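Local coordinates for iron uptake protein A2 (Synechocystis sp., PDB 2VOZ), which binds ferric iron and probably delivers it to an ABC transporter that imports the metal across the membrane, at residues Y134-V140 / I212-D218; L190-V194 / L339-W345. One frame throughout, in Å; residues are numbered along the deposited sequence.

Both contacts lie away from the iron-binding residues themselves, yet each has one aromatic side chain within 10 Å of an iron-binding tyrosine. Contact 1 ties the end of strand 124-136 to the turn between helix 205-213 and strand 219-223; its Tyr134 side chain is about 5 Å from that of Tyr226 and about 7 Å from that of Tyr225, both iron-binding residues, here in the apo protein. Contact 2 packs helix 183-195 against the C-terminal end of the chain, where the Trp345 side chain is about 9 Å from that of Tyr169. The centres are 22 Å apart and the nearest atoms about 11 Å, so the two do not touch. Helix 183-195 and helix 205-213 are consecutive, and the four segments alternate along the chain.

Contact 1 of 2, residues Y134-V140 / I212-D218; sequences YYSRDRV and IAAGIGD
Arg139 reaches across to Asp218, Gly217 and Ile212. Arg139 CB lies 4.0 Å from Asp218 OD2; CD then passes beside OD1 of the same carboxylate. A bend at chi3 (-62°) turns the guanidinium back toward the turn, where Arg139 NE gives a nearly straight salt-bridge hydrogen bond of 2.7 Å to Asp218 OD1. That oxygen is met from above the carboxylate plane, the two flat groups being 47° apart. Arg139 NH1 adds a weak bond to OD1 and donates at 2.9 Å each to Gly217 O and Ile212 O, all near the guanidinium plane; Ile212 O also accepts from Gly215 N, so the arginine grips the Schellman end of helix 205-213. NH2 reaches Ala213 O through a water, while Ser136 OG sits over one guanidinium face and accepts from Arg139 N. Ser136 N donates to Asp218 O at 3.0 Å, and Ile212 CG2 packs on Ser136 CB (3.5 Å). A second water links Asp218 OD2 to Arg139 O. With Tyr134 pairing to Ala220, this is the end of the antiparallel pair 124-136 and 219-223, where an ST motif at Ser136 accompanies the turn by which the chain leaves the sheet of a periplasmic binding protein.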
# COMPACT_ATOMS: atom_id res chain seq x y z
N TYR B 134 -8.59 28.41 -11.82
CA TYR B 134 -7.14 28.48 -11.66
C TYR B 134 -6.63 29.42 -12.73
O TYR B 134 -7.14 29.46 -13.85
CB TYR B 134 -6.51 27.09 -11.82
CG TYR B 134 -6.92 26.23 -10.65
CD1 TYR B 134 -7.95 25.31 -10.78
CD2 TYR B 134 -6.34 26.41 -9.41
CE1 TYR B 134 -8.35 24.51 -9.70
CE2 TYR B 134 -6.72 25.63 -8.32
CZ TYR B 134 -7.73 24.69 -8.48
OH TYR B 134 -8.09 23.93 -7.39
N TYR B 135 -5.61 30.19 -12.40
CA TYR B 135 -5.12 31.16 -13.39
C TYR B 135 -3.63 31.32 -13.34
O TYR B 135 -3.01 31.16 -12.28
CB TYR B 135 -5.82 32.53 -13.23
CG TYR B 135 -5.46 33.26 -11.93
CD1 TYR B 135 -6.24 33.09 -10.77
CD2 TYR B 135 -4.32 34.11 -11.88
CE1 TYR B 135 -5.94 33.76 -9.57
CE2 TYR B 135 -4.03 34.80 -10.70
CZ TYR B 135 -4.82 34.60 -9.56
OH TYR B 135 -4.48 35.25 -8.38
N SER B 136 -3.07 31.65 -14.50
CA SER B 136 -1.65 31.92 -14.64
C SER B 136 -1.30 33.20 -13.88
O SER B 136 -1.80 34.27 -14.19
CB SER B 136 -1.34 32.17 -16.13
OG SER B 136 0.01 32.57 -16.30
N ARG B 137 -0.40 33.09 -12.92
CA ARG B 137 0.00 34.26 -12.13
C ARG B 137 0.67 35.30 -13.03
O ARG B 137 0.44 36.49 -12.86
CB ARG B 137 0.93 33.81 -11.02
CG ARG B 137 0.19 33.07 -9.96
CD ARG B 137 1.06 32.62 -8.78
NE ARG B 137 1.76 33.73 -8.14
CZ ARG B 137 1.21 34.62 -7.32
NH1 ARG B 137 -0.09 34.57 -7.02
NH2 ARG B 137 1.97 35.58 -6.79
N ASP B 138 1.44 34.84 -14.02
CA ASP B 138 2.17 35.75 -14.89
C ASP B 138 1.27 36.37 -15.96
O ASP B 138 1.48 37.53 -16.36
CB ASP B 138 3.34 35.01 -15.55
CG ASP B 138 4.46 34.71 -14.57
OD1 ASP B 138 5.40 34.00 -14.98
OD2 ASP B 138 4.43 35.17 -13.41
N ARG B 139 0.25 35.63 -16.41
CA ARG B 139 -0.51 36.08 -17.59
C ARG B 139 -1.93 36.55 -17.36
O ARG B 139 -2.58 37.07 -18.28
CB ARG B 139 -0.50 35.00 -18.67
CG ARG B 139 0.89 34.51 -19.07
CD ARG B 139 0.84 33.58 -20.25
NE ARG B 139 0.07 32.36 -19.90
CZ ARG B 139 0.56 31.31 -19.24
NH1 ARG B 139 -0.23 30.25 -19.00
NH2 ARG B 139 1.87 31.24 -18.88
N VAL B 140 -2.43 36.34 -16.15
CA VAL B 140 -3.77 36.75 -15.78
C VAL B 140 -3.74 37.57 -14.54
O VAL B 140 -3.11 37.20 -13.55
CB VAL B 140 -4.70 35.53 -15.53
CG1 VAL B 140 -6.06 36.00 -15.03
CG2 VAL B 140 -4.80 34.68 -16.79
N ILE B 212 -1.85 25.18 -17.52
CA ILE B 212 -1.61 26.63 -17.34
C ILE B 212 -0.13 26.82 -17.14
O ILE B 212 0.47 27.70 -17.76
CB ILE B 212 -2.37 27.18 -16.14
CG1 ILE B 212 -3.89 27.01 -16.36
CG2 ILE B 212 -2.05 28.70 -15.93
CD1 ILE B 212 -4.73 27.43 -15.11
N ALA B 213 0.46 26.01 -16.25
CA ALA B 213 1.91 26.13 -15.96
C ALA B 213 2.76 25.95 -17.21
O ALA B 213 3.79 26.65 -17.35
CB ALA B 213 2.35 25.15 -14.85
N ALA B 214 2.33 25.04 -18.10
CA ALA B 214 3.01 24.73 -19.35
C ALA B 214 2.77 25.76 -20.46
O ALA B 214 3.32 25.62 -21.55
CB ALA B 214 2.60 23.35 -19.83
N GLY B 215 1.94 26.77 -20.20
CA GLY B 215 1.63 27.83 -21.18
C GLY B 215 0.56 27.49 -22.21
O GLY B 215 0.31 28.30 -23.14
N ILE B 216 -0.09 26.34 -22.06
CA ILE B 216 -1.14 25.89 -23.00
C ILE B 216 -2.40 26.76 -22.96
O ILE B 216 -3.01 27.03 -24.00
CB ILE B 216 -1.47 24.38 -22.80
CG1 ILE B 216 -0.18 23.57 -23.04
CG2 ILE B 216 -2.54 23.90 -23.79
CD1 ILE B 216 -0.16 22.21 -22.37
N GLY B 217 -2.76 27.24 -21.77
CA GLY B 217 -3.92 28.14 -21.63
C GLY B 217 -3.69 28.97 -20.38
O GLY B 217 -2.65 28.81 -19.74
N ASP B 218 -4.65 29.82 -20.00
CA ASP B 218 -4.41 30.77 -18.92
C ASP B 218 -5.37 30.65 -17.74
O ASP B 218 -5.07 31.12 -16.64
CB ASP B 218 -4.53 32.21 -19.44
CG ASP B 218 -3.43 32.59 -20.42
OD1 ASP B 218 -2.49 31.79 -20.69
OD2 ASP B 218 -3.53 33.72 -20.94
O HOH W 1 3.44 29.40 -17.33
O HOH W 2 -4.57 36.06 -20.04

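Contact 2 of 2, residues L190-V194 / L339-W345; sequences LQGLV and LMNEVGW
Leu190 fits its forked end between the last turn of helix 333-342 and the indole of Trp345. One prong, Leu190 CD1, lies 3.7 Å from Leu339 CB; the other, CD2, comes to the edge of the Trp345 ring, near its plane, 3.6 Å from CZ3, with Met340 CG alongside. Behind the fork, Leu190 CB receives Val343 CG2 at 3.7 Å. The valine has its two methyls spread across the surface of helix 183-195: CG2, set between backbone N and carbonyl carbon, fills the hollow between Leu190 and Val194, while Val343 CG1 rests on Gln191 CG (3.7 Å). Val194 CG2 answers by pressing on Trp345 CB at 3.7 Å. With CG anti to the backbone N (chi1 -174°), the indole lies across helix 183-195, its CB end at Val194 and its CZ3 corner at Leu190 and, obliquely, Leu193 CD2; Met340 SD lies over one face. An alanine in place of Leu190 would remove both prongs and would probably leave a gap between Leu339, Met340 and the indole edge. The Schellman turn at Gly344 ends helix 333-342 and bonds Trp345 N to Met340 O. No hydrogen bond crosses, so apolar fit joins 190-194 to 339-345, while Trp345 NE1 and O find partners elsewhere, at Arg163 and Ser165.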
# COMPACT_ATOMS: atom_id res chain seq x y z
N LEU B 190 -22.49 28.28 -22.63
CA LEU B 190 -21.67 27.15 -23.11
C LEU B 190 -21.04 27.46 -24.46
O LEU B 190 -19.90 27.14 -24.71
CB LEU B 190 -22.48 25.86 -23.22
CG LEU B 190 -22.96 25.23 -21.91
CD1 LEU B 190 -24.05 24.23 -22.17
CD2 LEU B 190 -21.75 24.63 -21.15
N GLN B 191 -21.82 28.04 -25.37
CA GLN B 191 -21.28 28.39 -26.67
C GLN B 191 -20.07 29.30 -26.56
O GLN B 191 -19.05 29.06 -27.21
CB GLN B 191 -22.35 29.13 -27.48
CG GLN B 191 -23.44 28.18 -27.97
CD GLN B 191 -24.52 28.95 -28.68
OE1 GLN B 191 -24.97 29.99 -28.21
NE2 GLN B 191 -24.96 28.44 -29.81
N GLY B 192 -20.17 30.34 -25.74
CA GLY B 192 -19.05 31.26 -25.52
C GLY B 192 -17.84 30.60 -24.85
O GLY B 192 -16.69 30.82 -25.25
N LEU B 193 -18.12 29.77 -23.84
CA LEU B 193 -17.08 29.01 -23.13
C LEU B 193 -16.32 28.09 -24.07
O LEU B 193 -15.08 28.13 -24.13
CB LEU B 193 -17.73 28.19 -22.01
CG LEU B 193 -16.70 27.63 -21.03
CD1 LEU B 193 -16.07 28.71 -20.11
CD2 LEU B 193 -17.40 26.59 -20.19
N VAL B 194 -17.06 27.26 -24.81
CA VAL B 194 -16.45 26.32 -25.76
C VAL B 194 -15.66 27.08 -26.83
O VAL B 194 -14.53 26.70 -27.17
CB VAL B 194 -17.51 25.39 -26.39
CG1 VAL B 194 -16.92 24.55 -27.53
CG2 VAL B 194 -18.10 24.52 -25.29
N LEU B 339 -26.84 19.61 -23.85
CA LEU B 339 -26.43 20.95 -24.26
C LEU B 339 -24.93 21.01 -24.45
O LEU B 339 -24.45 21.62 -25.40
CB LEU B 339 -26.83 21.96 -23.19
CG LEU B 339 -28.26 22.47 -23.11
CD1 LEU B 339 -28.24 23.60 -22.07
CD2 LEU B 339 -28.76 23.00 -24.46
N MET B 340 -24.17 20.35 -23.58
CA MET B 340 -22.72 20.37 -23.80
C MET B 340 -22.36 19.71 -25.11
O MET B 340 -21.49 20.20 -25.80
CB MET B 340 -21.97 19.75 -22.63
CG MET B 340 -22.03 20.66 -21.41
SD MET B 340 -21.03 19.98 -20.04
CE MET B 340 -21.85 18.45 -19.73
N ASN B 341 -23.02 18.61 -25.45
CA ASN B 341 -22.72 17.97 -26.72
C ASN B 341 -23.23 18.77 -27.91
O ASN B 341 -22.51 18.90 -28.91
CB ASN B 341 -23.22 16.53 -26.69
CG ASN B 341 -22.24 15.63 -25.93
OD1 ASN B 341 -21.25 15.17 -26.50
ND2 ASN B 341 -22.47 15.45 -24.63
N GLU B 342 -24.41 19.37 -27.79
CA GLU B 342 -24.95 20.20 -28.86
C GLU B 342 -23.96 21.30 -29.25
O GLU B 342 -23.74 21.56 -30.45
CB GLU B 342 -26.28 20.82 -28.43
CG GLU B 342 -26.87 21.78 -29.46
CD GLU B 342 -27.62 21.08 -30.58
OE1 GLU B 342 -27.78 19.84 -30.51
OE2 GLU B 342 -28.07 21.77 -31.53
N VAL B 343 -23.36 21.95 -28.26
CA VAL B 343 -22.49 23.09 -28.51
C VAL B 343 -21.05 22.69 -28.87
O VAL B 343 -20.20 23.56 -29.11
CB VAL B 343 -22.50 24.10 -27.35
CG1 VAL B 343 -23.97 24.63 -27.03
CG2 VAL B 343 -21.76 23.55 -26.08
N GLY B 344 -20.75 21.40 -28.83
CA GLY B 344 -19.42 20.90 -29.20
C GLY B 344 -18.33 20.91 -28.14
O GLY B 344 -17.15 20.95 -28.47
N TRP B 345 -18.73 20.80 -26.87
CA TRP B 345 -17.77 20.54 -25.80
C TRP B 345 -17.47 19.04 -25.86
O TRP B 345 -18.33 18.20 -25.52
CB TRP B 345 -18.42 20.93 -24.46
CG TRP B 345 -17.55 20.86 -23.24
CD1 TRP B 345 -16.46 20.04 -23.01
CD2 TRP B 345 -17.79 21.54 -22.00
NE1 TRP B 345 -16.00 20.23 -21.73
CE2 TRP B 345 -16.80 21.14 -21.09
CE3 TRP B 345 -18.77 22.47 -21.59
CZ2 TRP B 345 -16.73 21.64 -19.78
CZ3 TRP B 345 -18.71 22.99 -20.33
CH2 TRP B 345 -17.70 22.56 -19.40